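Local structure of phosphoribosyl-glycinamide (GAR) synthetase (7LVO) at residues L41-G46 with D107-G112; R48-A53 with V409-T414. The protein catalyses the second and fifth steps of de novo purine biosynthesis as a bifunctional GAR/AIR synthetase, this chain being its N-terminal half with the GAR synthetase function. All blocks are in the same frame, centred on the assembly; numbering follows the deposited sequence.

Interaction 1 of 2, residues L41-G46 with D107-G112; sequences LLLGAG and DLVVPG
Leu41, Leu42 and Leu43 pair in parallel register with Val109, Val110 and Pro111, the two strand axes approaching to 4.8 Å with 19° between their directions. Leu41 is gripped at both ends: its N donates to Leu108 O at 2.8 Å, while its O accepts Val110 N at 2.9 Å. Farther along, Leu43 N to Val110 O is a weak bond of 3.3 Å, and Gly112 N closes the pairing on Leu43 O at 3.0 Å, less straight than the first two, with 144° at the hydrogen. On one face of the sheet Val109 sits between two leucines. Its CG1, trans to its own backbone N, leans forward along the strand to meet Leu43 CG at 4.0 Å, whereas CG2 is turned back alongside Leu41, touching CD2 at 4.1 Å. Pro111 continues this row beside Leu43; Val121 of helix 121-126 packs on Leu43 and Pro111, and Phe125 on Val109. These strands belong to the four-stranded parallel sheet of the GARS N domain, where 38-44 is an inner strand and 108-111 the outermost on one side, an order of 3-2-1-4 consistent with the Rossmann-like N domain that precedes the ATP-grasp domain in this family. The opposite face carries Leu42 and Val110, side by side and pointing the same way. The chi1 of Leu42 (-58°) sets CG beside its backbone N, from where CD2 swings across to Val110 CB at 3.5 Å, also meeting Val110 CG2. Leu358 of helix 354-362 packs on Val110 from this face. Beyond the pairing, Gly44, whose phi is positive, leads into the turn where Gly46 occupies the N-cap position of helix 47-56, and on its other flank strand 38-44 is bonded through Leu42 and Gly44 to Val66, Cys68 and Gly70.

Interaction 2 of 2, residues R48-A53 with V409-T414; sequences REHALA and VFHAGT
His50 points its imidazole at the strand backbone and takes the bond that anchors the contact: His411 N donates to ND1 at 3.0 Å, with 164° at the hydrogen and the donor close to the ring plane. With CG trans to the backbone N (chi1 -169°), the ring reaches out from the helix, carrying CE1 to 3.4 Å from Val409 O. One face of the imidazole receives the edge of Phe410, a T-shaped pair with centroids 5.4 Å apart and planes at 84°, in which Phe410 CD1 stands over the middle of the imidazole. Helix 47-56 of the N domain is joined here to the C domain, where 407-411 is, within this chain, an outermost strand of a five-stranded antiparallel sheet. One residue on, Ala51 lies under the face of the same phenyl ring. Its CB is 3.8 Å from the ring centroid, almost on the ring normal, a CH-pi contact, and Ala51 CA approaches Phe410 CE1 at 3.7 Å. Phe410 therefore uses its edge on His50 and a face on Ala51, while Phe54, one turn farther along the helix, makes a second edge-to-face pair with it. Gln342 of helix 340-344 touches both Ala51 and Phe410.

In the fold
Interactions 1 and 2 share one strand-turn-helix unit: strand 38-44 supplies the first segment of interaction 1, and helix 47-56, which follows it, supplies that of interaction 2. Their centres are 12 Å apart. Glu49 joins them, its OE2 packing 3.3 Å from Gly112 CA while OE1 accepts a hydrogen bond from Gly46 N. The same carboxylate forms a salt bridge with Arg48, NH1 to OE2 being 2.8 Å. Interaction 1 is nearer the predicted sites: Gly112 lies about 11 Å from the side chain of Asn333, a predicted magnesium-binding residue, whereas interaction 2 lies away from them, between the N and C domains.

Interaction 1 of 2, residues L41-G46 with D107-G112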
loop_
_atom_site.group_PDB
_atom_site.type_symbol
_atom_site.label_atom_id
_atom_site.label_comp_id
_atom_site.label_asym_id
_atom_site.label_seq_id
_atom_site.Cartn_x
_atom_site.Cartn_y
_atom_site.Cartn_z
ATOM N N LEU A 41 -17.407 4.497 -2.188
ATOM C CA LEU A 41 -17.160 3.291 -2.967
ATOM C C LEU A 41 -15.693 2.913 -2.837
ATOM O O LEU A 41 -14.810 3.679 -3.256
ATOM C CB LEU A 41 -17.525 3.510 -4.434
ATOM C CG LEU A 41 -17.179 2.389 -5.408
ATOM C CD1 LEU A 41 -17.968 1.125 -5.094
ATOM C CD2 LEU A 41 -17.437 2.847 -6.836
ATOM N N LEU A 42 -15.439 1.741 -2.251
ATOM C CA LEU A 42 -14.091 1.205 -2.122
ATOM C C LEU A 42 -13.850 0.196 -3.235
ATOM O O LEU A 42 -14.620 -0.761 -3.382
ATOM C CB LEU A 42 -13.894 0.543 -0.758
ATOM C CG LEU A 42 -14.124 1.407 0.470
ATOM C CD1 LEU A 42 -13.740 0.642 1.730
ATOM C CD2 LEU A 42 -13.340 2.709 0.390
ATOM N N LEU A 43 -12.789 0.409 -4.012
ATOM C CA LEU A 43 -12.363 -0.537 -5.033
ATOM C C LEU A 43 -11.268 -1.429 -4.445
ATOM O O LEU A 43 -10.244 -0.929 -3.965
ATOM C CB LEU A 43 -11.852 0.180 -6.274
ATOM C CG LEU A 43 -12.742 1.265 -6.886
ATOM C CD1 LEU A 43 -12.114 1.759 -8.188
ATOM C CD2 LEU A 43 -14.151 0.782 -7.125
ATOM N N GLY A 44 -11.486 -2.738 -4.481
ATOM C CA GLY A 44 -10.498 -3.677 -3.978
ATOM C C GLY A 44 -11.111 -4.780 -3.142
ATOM O O GLY A 44 -12.323 -4.788 -2.906
ATOM N N ALA A 45 -10.278 -5.721 -2.679
ATOM C CA ALA A 45 -10.779 -6.851 -1.905
ATOM C C ALA A 45 -9.740 -7.363 -0.915
ATOM O O ALA A 45 -9.783 -8.536 -0.529
ATOM C CB ALA A 45 -11.207 -7.995 -2.830
ATOM N N GLY A 46 -8.817 -6.498 -0.486
ATOM C CA GLY A 46 -7.784 -6.870 0.450
ATOM C C GLY A 46 -8.069 -6.375 1.855
ATOM O O GLY A 46 -9.089 -5.761 2.135
ATOM N N ASP A 107 -20.561 9.557 -3.531
ATOM C CA ASP A 107 -19.943 10.831 -3.209
ATOM C C ASP A 107 -18.429 10.776 -3.199
ATOM O O ASP A 107 -17.788 11.833 -3.237
ATOM C CB ASP A 107 -20.429 11.313 -1.839
ATOM C CG ASP A 107 -21.938 11.462 -1.775
ATOM O OD1 ASP A 107 -22.494 12.242 -2.584
ATOM O OD2 ASP A 107 -22.562 10.791 -0.922
ATOM N N LEU A 108 -17.840 9.582 -3.153
ATOM C CA LEU A 108 -16.390 9.461 -3.076
ATOM C C LEU A 108 -15.983 8.040 -3.437
ATOM O O LEU A 108 -16.642 7.084 -3.037
ATOM C CB LEU A 108 -15.878 9.813 -1.673
ATOM C CG LEU A 108 -14.373 9.669 -1.441
ATOM C CD1 LEU A 108 -13.602 10.699 -2.243
ATOM C CD2 LEU A 108 -14.048 9.770 0.044
ATOM N N VAL A 109 -14.891 7.920 -4.187
ATOM C CA VAL A 109 -14.320 6.639 -4.583
ATOM C C VAL A 109 -12.900 6.570 -4.041
ATOM O O VAL A 109 -12.112 7.509 -4.227
ATOM C CB VAL A 109 -14.327 6.457 -6.111
ATOM C CG1 VAL A 109 -13.685 5.132 -6.495
ATOM C CG2 VAL A 109 -15.739 6.544 -6.650
ATOM N N VAL A 110 -12.585 5.473 -3.354
ATOM C CA VAL A 110 -11.261 5.256 -2.783
ATOM C C VAL A 110 -10.649 4.012 -3.421
ATOM O O VAL A 110 -10.893 2.892 -2.946
ATOM C CB VAL A 110 -11.328 5.115 -1.254
ATOM C CG1 VAL A 110 -9.929 4.973 -0.663
ATOM C CG2 VAL A 110 -12.066 6.292 -0.641
ATOM N N PRO A 111 -9.879 4.149 -4.502
ATOM C CA PRO A 111 -9.200 2.976 -5.072
ATOM C C PRO A 111 -8.096 2.484 -4.145
ATOM O O PRO A 111 -7.284 3.269 -3.645
ATOM C CB PRO A 111 -8.636 3.492 -6.401
ATOM C CG PRO A 111 -9.429 4.753 -6.700
ATOM C CD PRO A 111 -9.731 5.344 -5.348
ATOM N N GLY A 112 -8.065 1.172 -3.929
ATOM C CA GLY A 112 -7.055 0.569 -3.090
ATOM C C GLY A 112 -5.865 0.052 -3.873
ATOM O O GLY A 112 -4.725 0.471 -3.661
#

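Interaction 2 of 2, residues R48-A53 with V409-T414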
loop_
_atom_site.group_PDB
_atom_site.type_symbol
_atom_site.label_atom_id
_atom_site.label_comp_id
_atom_site.label_asym_id
_atom_site.label_seq_id
_atom_site.Cartn_x
_atom_site.Cartn_y
_atom_site.Cartn_z
ATOM N N ARG A 48 -6.538 -4.058 3.404
ATOM C CA ARG A 48 -6.577 -2.601 3.398
ATOM C C ARG A 48 -8.005 -2.099 3.247
ATOM O O ARG A 48 -8.403 -1.136 3.911
ATOM C CB ARG A 48 -5.697 -2.066 2.277
ATOM C CG ARG A 48 -5.730 -0.547 2.124
ATOM C CD ARG A 48 -5.781 -0.142 0.653
ATOM N NE ARG A 48 -4.626 -0.600 -0.106
ATOM C CZ ARG A 48 -4.629 -1.624 -0.950
ATOM N NH1 ARG A 48 -5.722 -2.327 -1.183
ATOM N NH2 ARG A 48 -3.504 -1.947 -1.580
ATOM N N GLU A 49 -8.795 -2.741 2.380
ATOM C CA GLU A 49 -10.181 -2.319 2.191
ATOM C C GLU A 49 -11.000 -2.556 3.452
ATOM O O GLU A 49 -11.728 -1.669 3.910
ATOM C CB GLU A 49 -10.794 -3.050 1.002
ATOM C CG GLU A 49 -10.416 -2.466 -0.349
ATOM C CD GLU A 49 -8.938 -2.548 -0.630
ATOM O OE1 GLU A 49 -8.355 -3.649 -0.525
ATOM O OE2 GLU A 49 -8.341 -1.513 -0.945
ATOM N N HIS A 50 -10.890 -3.756 4.039
ATOM C CA HIS A 50 -11.636 -4.027 5.260
ATOM C C HIS A 50 -11.242 -3.057 6.366
ATOM O O HIS A 50 -12.107 -2.516 7.064
ATOM C CB HIS A 50 -11.411 -5.473 5.698
ATOM C CG HIS A 50 -12.327 -5.924 6.791
ATOM N ND1 HIS A 50 -12.230 -7.165 7.382
ATOM C CD2 HIS A 50 -13.358 -5.297 7.404
ATOM C CE1 HIS A 50 -13.160 -7.284 8.312
ATOM N NE2 HIS A 50 -13.860 -6.164 8.344
ATOM N N ALA A 51 -9.943 -2.819 6.535
ATOM C CA ALA A 51 -9.493 -1.884 7.562
ATOM C C ALA A 51 -10.004 -0.470 7.285
ATOM O O ALA A 51 -10.396 0.251 8.211
ATOM C CB ALA A 51 -7.968 -1.903 7.645
ATOM N N LEU A 52 -9.993 -0.047 6.019
ATOM C CA LEU A 52 -10.533 1.272 5.687
ATOM C C LEU A 52 -12.044 1.316 5.897
ATOM O O LEU A 52 -12.571 2.259 6.503
ATOM C CB LEU A 52 -10.179 1.647 4.248
ATOM C CG LEU A 52 -8.715 1.950 3.986
ATOM C CD1 LEU A 52 -8.437 2.035 2.485
ATOM C CD2 LEU A 52 -8.292 3.252 4.673
ATOM N N ALA A 53 -12.760 0.307 5.395
ATOM C CA ALA A 53 -14.194 0.223 5.649
ATOM C C ALA A 53 -14.481 0.230 7.140
ATOM O O ALA A 53 -15.472 0.826 7.586
ATOM C CB ALA A 53 -14.778 -1.037 5.001
ATOM N N VAL A 409 -9.752 -8.321 13.377
ATOM C CA VAL A 409 -9.404 -9.243 12.304
ATOM C C VAL A 409 -9.866 -8.616 10.997
ATOM O O VAL A 409 -11.071 -8.452 10.763
ATOM C CB VAL A 409 -10.031 -10.625 12.511
ATOM C CG1 VAL A 409 -9.638 -11.563 11.369
ATOM C CG2 VAL A 409 -9.635 -11.195 13.858
ATOM N N PHE A 410 -8.919 -8.293 10.127
ATOM C CA PHE A 410 -9.205 -7.742 8.805
ATOM C C PHE A 410 -8.931 -8.819 7.766
ATOM O O PHE A 410 -7.819 -9.358 7.705
ATOM C CB PHE A 410 -8.366 -6.486 8.535
ATOM C CG PHE A 410 -8.603 -5.383 9.527
ATOM C CD1 PHE A 410 -9.871 -4.841 9.689
ATOM C CD2 PHE A 410 -7.560 -4.883 10.303
ATOM C CE1 PHE A 410 -10.095 -3.821 10.601
ATOM C CE2 PHE A 410 -7.776 -3.864 11.208
ATOM C CZ PHE A 410 -9.043 -3.329 11.359
ATOM N N HIS A 411 -9.940 -9.125 6.953
ATOM C CA HIS A 411 -9.826 -10.186 5.960
ATOM C C HIS A 411 -9.174 -9.668 4.678
ATOM O O HIS A 411 -9.418 -8.537 4.246
ATOM C CB HIS A 411 -11.206 -10.765 5.633
ATOM C CG HIS A 411 -11.896 -11.411 6.792
ATOM N ND1 HIS A 411 -12.781 -12.457 6.635
ATOM C CD2 HIS A 411 -11.835 -11.167 8.124
ATOM C CE1 HIS A 411 -13.235 -12.826 7.821
ATOM N NE2 HIS A 411 -12.676 -12.061 8.740
ATOM N N ALA A 412 -8.355 -10.509 4.063
ATOM C CA ALA A 412 -7.795 -10.227 2.743
ATOM C C ALA A 412 -8.366 -11.268 1.761
ATOM O O ALA A 412 -9.442 -11.065 1.226
ATOM C CB ALA A 412 -6.272 -10.228 2.787
ATOM N N GLY A 413 -7.671 -12.396 1.607
ATOM C CA GLY A 413 -8.160 -13.423 0.697
ATOM C C GLY A 413 -9.171 -14.367 1.319
ATOM O O GLY A 413 -8.847 -15.518 1.626
ATOM N N THR A 414 -10.392 -13.882 1.534
ATOM C CA THR A 414 -11.482 -14.696 2.049
ATOM C C THR A 414 -12.736 -14.433 1.221
ATOM O O THR A 414 -12.811 -13.470 0.453
ATOM C CB THR A 414 -11.766 -14.414 3.531
ATOM O OG1 THR A 414 -12.284 -13.086 3.682
ATOM C CG2 THR A 414 -10.501 -14.576 4.367
#